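Local coordinates for protein type-2Ba cytolytic delta-endotoxin (Bacillus thuringiensis serovar israelensis, PDB 2RCI) that probably kills the larvae of dipteran insects by making pores in the epithelial cell membrane of the midgut, at residues A[26-34]-A[46-54]. Sequence-based numbering, arbitrary orientation.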
ATOM      1  N   ARG A  26      -3.451  16.599   4.279  1.00 19.83           N
ATOM      2  CA  ARG A  26      -2.158  17.169   4.670  1.00 20.20           C
ATOM      3  C   ARG A  26      -1.106  16.046   4.748  1.00 20.28           C
ATOM      4  O   ARG A  26      -0.019  16.136   4.139  1.00 19.86           O
ATOM      5  CB  ARG A  26      -2.255  17.888   6.029  1.00 20.02           C
ATOM      6  CG  ARG A  26      -0.902  18.516   6.438  1.00 19.85           C
ATOM      7  CD  ARG A  26      -0.953  19.265   7.727  1.00 23.95           C
ATOM      8  NE  ARG A  26      -1.102  18.410   8.902  1.00 24.71           N
ATOM      9  CZ  ARG A  26      -2.226  18.294   9.596  1.00 24.72           C
ATOM     10  NH1 ARG A  26      -3.326  18.964   9.234  1.00 25.59           N
ATOM     11  NH2 ARG A  26      -2.254  17.512  10.660  1.00 25.52           N
ATOM     12  N   LEU A  27      -1.467  14.984   5.478  1.00 19.96           N
ATOM     13  CA  LEU A  27      -0.544  13.864   5.738  1.00 20.73           C
ATOM     14  C   LEU A  27      -0.228  13.053   4.479  1.00 20.87           C
ATOM     15  O   LEU A  27       0.899  12.654   4.269  1.00 21.42           O
ATOM     16  CB  LEU A  27      -1.038  12.991   6.888  1.00 20.39           C
ATOM     17  CG  LEU A  27      -1.174  13.680   8.268  1.00 21.03           C
ATOM     18  CD1 LEU A  27      -1.882  12.788   9.301  1.00 23.15           C
ATOM     19  CD2 LEU A  27       0.185  14.176   8.832  1.00 23.64           C
ATOM     20  N   THR A  28      -1.230  12.837   3.635  1.00 21.32           N
ATOM     21  CA  THR A  28      -1.035  12.206   2.331  1.00 22.06           C
ATOM     22  C   THR A  28      -0.079  13.059   1.481  1.00 22.54           C
ATOM     23  O   THR A  28       0.876  12.539   0.904  1.00 22.80           O
ATOM     24  CB  THR A  28      -2.407  11.990   1.654  1.00 21.43           C
ATOM     25  OG1 THR A  28      -3.173  11.085   2.463  1.00 22.32           O
ATOM     26  CG2 THR A  28      -2.260  11.423   0.222  1.00 24.90           C
ATOM     27  N   ASN A  29      -0.313  14.377   1.432  1.00 23.04           N
ATOM     28  CA  ASN A  29       0.606  15.290   0.733  1.00 23.58           C
ATOM     29  C   ASN A  29       2.048  15.181   1.233  1.00 23.41           C
ATOM     30  O   ASN A  29       2.990  15.193   0.441  1.00 23.82           O
ATOM     31  CB  ASN A  29       0.144  16.755   0.853  1.00 24.02           C
ATOM     32  CG  ASN A  29      -0.988  17.099  -0.094  1.00 23.84           C
ATOM     33  OD1 ASN A  29      -1.344  16.313  -0.974  1.00 27.94           O
ATOM     34  ND2 ASN A  29      -1.553  18.298   0.070  1.00 23.14           N
ATOM     35  N   THR A  30       2.199  15.063   2.548  1.00 23.45           N
ATOM     36  CA  THR A  30       3.513  15.036   3.198  1.00 23.70           C
ATOM     37  C   THR A  30       4.316  13.807   2.748  1.00 22.65           C
ATOM     38  O   THR A  30       5.513  13.904   2.473  1.00 22.16           O
ATOM     39  CB  THR A  30       3.367  15.095   4.730  1.00 23.41           C
ATOM     40  OG1 THR A  30       2.729  16.325   5.085  1.00 26.32           O
ATOM     41  CG2 THR A  30       4.724  15.054   5.419  1.00 27.12           C
ATOM     42  N   PHE A  31       3.636  12.668   2.637  1.00 22.10           N
ATOM     43  CA  PHE A  31       4.285  11.441   2.173  1.00 22.82           C
ATOM     44  C   PHE A  31       4.626  11.329   0.695  1.00 23.00           C
ATOM     45  O   PHE A  31       5.385  10.439   0.317  1.00 23.11           O
ATOM     46  CB  PHE A  31       3.575  10.195   2.699  1.00 22.08           C
ATOM     47  CG  PHE A  31       3.837   9.962   4.132  1.00 21.33           C
ATOM     48  CD1 PHE A  31       2.934  10.396   5.095  1.00 20.37           C
ATOM     49  CD2 PHE A  31       5.046   9.380   4.537  1.00 20.51           C
ATOM     50  CE1 PHE A  31       3.223  10.224   6.451  1.00 23.82           C
ATOM     51  CE2 PHE A  31       5.338   9.205   5.863  1.00 22.18           C
ATOM     52  CZ  PHE A  31       4.427   9.613   6.834  1.00 23.23           C
ATOM     53  N   GLN A  32       4.104  12.229  -0.138  1.00 23.78           N
ATOM     54  CA  GLN A  32       4.606  12.361  -1.521  1.00 24.35           C
ATOM     55  C   GLN A  32       6.133  12.530  -1.547  1.00 24.63           C
ATOM     56  O   GLN A  32       6.807  12.060  -2.476  1.00 24.42           O
ATOM     57  CB  GLN A  32       3.932  13.523  -2.257  1.00 25.41           C
ATOM     58  CG  GLN A  32       2.397  13.439  -2.335  1.00 27.59           C
ATOM     59  CD  GLN A  32       1.877  12.210  -3.080  1.00 31.82           C
ATOM     60  OE1 GLN A  32       2.590  11.598  -3.898  1.00 33.34           O
ATOM     61  NE2 GLN A  32       0.615  11.848  -2.808  1.00 31.49           N
ATOM     62  N   GLY A  33       6.664  13.166  -0.502  1.00 23.77           N
ATOM     63  CA  GLY A  33       8.107  13.393  -0.344  1.00 24.31           C
ATOM     64  C   GLY A  33       8.963  12.131  -0.264  1.00 24.45           C
ATOM     65  O   GLY A  33      10.187  12.194  -0.455  1.00 24.40           O
ATOM     66  N   ALA A  34       8.341  10.983   0.014  1.00 23.79           N
ATOM     67  CA  ALA A  34       9.086   9.705   0.037  1.00 23.79           C
ATOM     68  C   ALA A  34       9.222   9.003  -1.332  1.00 24.58           C
ATOM     69  O   ALA A  34       9.836   7.928  -1.429  1.00 25.73           O
ATOM     70  CB  ALA A  34       8.475   8.760   1.045  1.00 23.82           C
ATOM     71  N   LYS A  46      13.446   7.650   3.599  1.00 20.68           N
ATOM     72  CA  LYS A  46      12.832   8.986   3.527  1.00 21.45           C
ATOM     73  C   LYS A  46      11.462   9.039   4.210  1.00 20.49           C
ATOM     74  O   LYS A  46      11.128  10.028   4.888  1.00 21.12           O
ATOM     75  CB  LYS A  46      12.728   9.446   2.058  1.00 21.79           C
ATOM     76  CG  LYS A  46      12.062  10.823   1.863  1.00 24.83           C
ATOM     77  CD  LYS A  46      12.996  11.971   2.227  1.00 29.36           C
ATOM     78  CE  LYS A  46      12.316  13.326   1.988  1.00 27.75           C
ATOM     79  NZ  LYS A  46      13.145  14.427   2.549  1.00 32.19           N
ATOM     80  N   ALA A  47      10.653   7.996   4.016  1.00 19.57           N
ATOM     81  CA  ALA A  47       9.352   7.929   4.687  1.00 18.77           C
ATOM     82  C   ALA A  47       9.518   7.957   6.207  1.00 18.90           C
ATOM     83  O   ALA A  47       8.784   8.641   6.904  1.00 18.15           O
ATOM     84  CB  ALA A  47       8.556   6.696   4.239  1.00 18.17           C
ATOM     85  N   LEU A  48      10.515   7.240   6.724  1.00 19.74           N
ATOM     86  CA  LEU A  48      10.815   7.313   8.148  1.00 19.91           C
ATOM     87  C   LEU A  48      11.323   8.690   8.601  1.00 20.51           C
ATOM     88  O   LEU A  48      10.982   9.149   9.680  1.00 20.67           O
ATOM     89  CB  LEU A  48      11.781   6.205   8.563  1.00 20.95           C
ATOM     90  CG  LEU A  48      11.123   4.822   8.661  1.00 20.73           C
ATOM     91  CD1 LEU A  48      12.167   3.774   8.889  1.00 22.89           C
ATOM     92  CD2 LEU A  48      10.116   4.805   9.829  1.00 23.55           C
ATOM     93  N   GLN A  49      12.128   9.349   7.779  1.00 21.97           N
ATOM     94  CA  GLN A  49      12.547  10.728   8.098  1.00 23.67           C
ATOM     95  C   GLN A  49      11.309  11.631   8.197  1.00 22.79           C
ATOM     96  O   GLN A  49      11.168  12.415   9.131  1.00 23.04           O
ATOM     97  CB  GLN A  49      13.501  11.269   7.037  1.00 24.18           C
ATOM     98  CG  GLN A  49      14.853  10.551   6.959  1.00 31.14           C
ATOM     99  CD  GLN A  49      15.715  10.758   8.208  1.00 36.26           C
ATOM    100  OE1 GLN A  49      15.933  11.890   8.664  1.00 42.11           O
ATOM    101  NE2 GLN A  49      16.199   9.668   8.766  1.00 39.30           N
ATOM    102  N   ILE A  50      10.403  11.495   7.238  1.00 22.06           N
ATOM    103  CA  ILE A  50       9.176  12.296   7.213  1.00 22.25           C
ATOM    104  C   ILE A  50       8.323  12.040   8.471  1.00 22.74           C
ATOM    105  O   ILE A  50       7.907  12.985   9.149  1.00 23.20           O
ATOM    106  CB  ILE A  50       8.371  12.041   5.926  1.00 21.63           C
ATOM    107  CG1 ILE A  50       9.081  12.674   4.719  1.00 22.72           C
ATOM    108  CG2 ILE A  50       6.940  12.563   6.061  1.00 21.10           C
ATOM    109  CD1 ILE A  50       8.540  12.220   3.350  1.00 22.63           C
ATOM    110  N   ALA A  51       8.103  10.766   8.788  1.00 22.53           N
ATOM    111  CA  ALA A  51       7.400  10.375  10.007  1.00 23.70           C
ATOM    112  C   ALA A  51       8.037  11.008  11.261  1.00 23.97           C
ATOM    113  O   ALA A  51       7.326  11.545  12.115  1.00 24.05           O
ATOM    114  CB  ALA A  51       7.305   8.862  10.119  1.00 23.56           C
ATOM    115  N   ASN A  52       9.371  10.980  11.332  1.00 23.93           N
ATOM    116  CA  ASN A  52      10.131  11.589  12.425  1.00 23.67           C
ATOM    117  C   ASN A  52       9.890  13.081  12.579  1.00 24.53           C
ATOM    118  O   ASN A  52       9.994  13.626  13.697  1.00 25.49           O
ATOM    119  CB  ASN A  52      11.654  11.383  12.226  1.00 23.36           C
ATOM    120  CG  ASN A  52      12.454  11.648  13.509  1.00 22.35           C
ATOM    121  OD1 ASN A  52      12.105  11.138  14.568  1.00 25.39           O
ATOM    122  ND2 ASN A  52      13.540  12.436  13.402  1.00 21.87           N
ATOM    123  N   GLY A  53       9.613  13.759  11.470  1.00 23.36           N
ATOM    124  CA  GLY A  53       9.417  15.211  11.520  1.00 23.08           C
ATOM    125  C   GLY A  53       8.011  15.633  11.896  1.00 22.97           C
ATOM    126  O   GLY A  53       7.756  16.834  12.114  1.00 22.84           O
ATOM    127  N   LEU A  54       7.084  14.680  11.970  1.00 22.09           N
ATOM    128  CA  LEU A  54       5.686  15.056  12.193  1.00 22.51           C
ATOM    129  C   LEU A  54       5.408  15.385  13.653  1.00 22.26           C
ATOM    130  O   LEU A  54       5.853  14.649  14.536  1.00 20.99           O
ATOM    131  CB  LEU A  54       4.738  13.953  11.726  1.00 22.06           C
ATOM    132  CG  LEU A  54       4.616  13.693  10.223  1.00 22.32           C
ATOM    133  CD1 LEU A  54       3.839  12.377  10.077  1.00 23.44           C
ATOM    134  CD2 LEU A  54       3.889  14.835   9.478  1.00 23.50           C
TER
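Ile50 lays its CG2 methyl over one face of the Phe31 ring, 4.0 Å from the centroid and 21° off the normal, a CH-pi contact displaced toward the rim. A flat ring suits this place because its edge is used as well: CE2 lies 3.6 Å from Ala47 O, near the ring plane. The two branches of Ile50 serve different neighbours: CG2, anti to the backbone N, also meets Thr30 CG2 at a tight 3.4 Å, while CD1 reaches Ala34 N, 3.6 Å away. Thr30 can offer a methyl here because its OG1 turns back to Arg26 O, which also accepts from Thr30 N. Leu27 and Leu54 touch through their CD2 methyls at 3.8 Å, where the segments are wider apart. At the other end Ala34 CB and Ala47 CB meet at 3.8 Å, small side chains that let their CA atoms close to 5.0 Å. Lys46 CG packs against Gly33 O, and a bend at chi2 (76°) brings CE back to the same oxygen, at 3.4 Å. Segments 26-31 and 46-53 run roughly antiparallel, axes at 140°, as arms of a helical hairpin packed on the mixed sheet: Phe31 reaches Val189, Leu139 and Ile153, and Ala47 rests on Leu187 of strand 177-192.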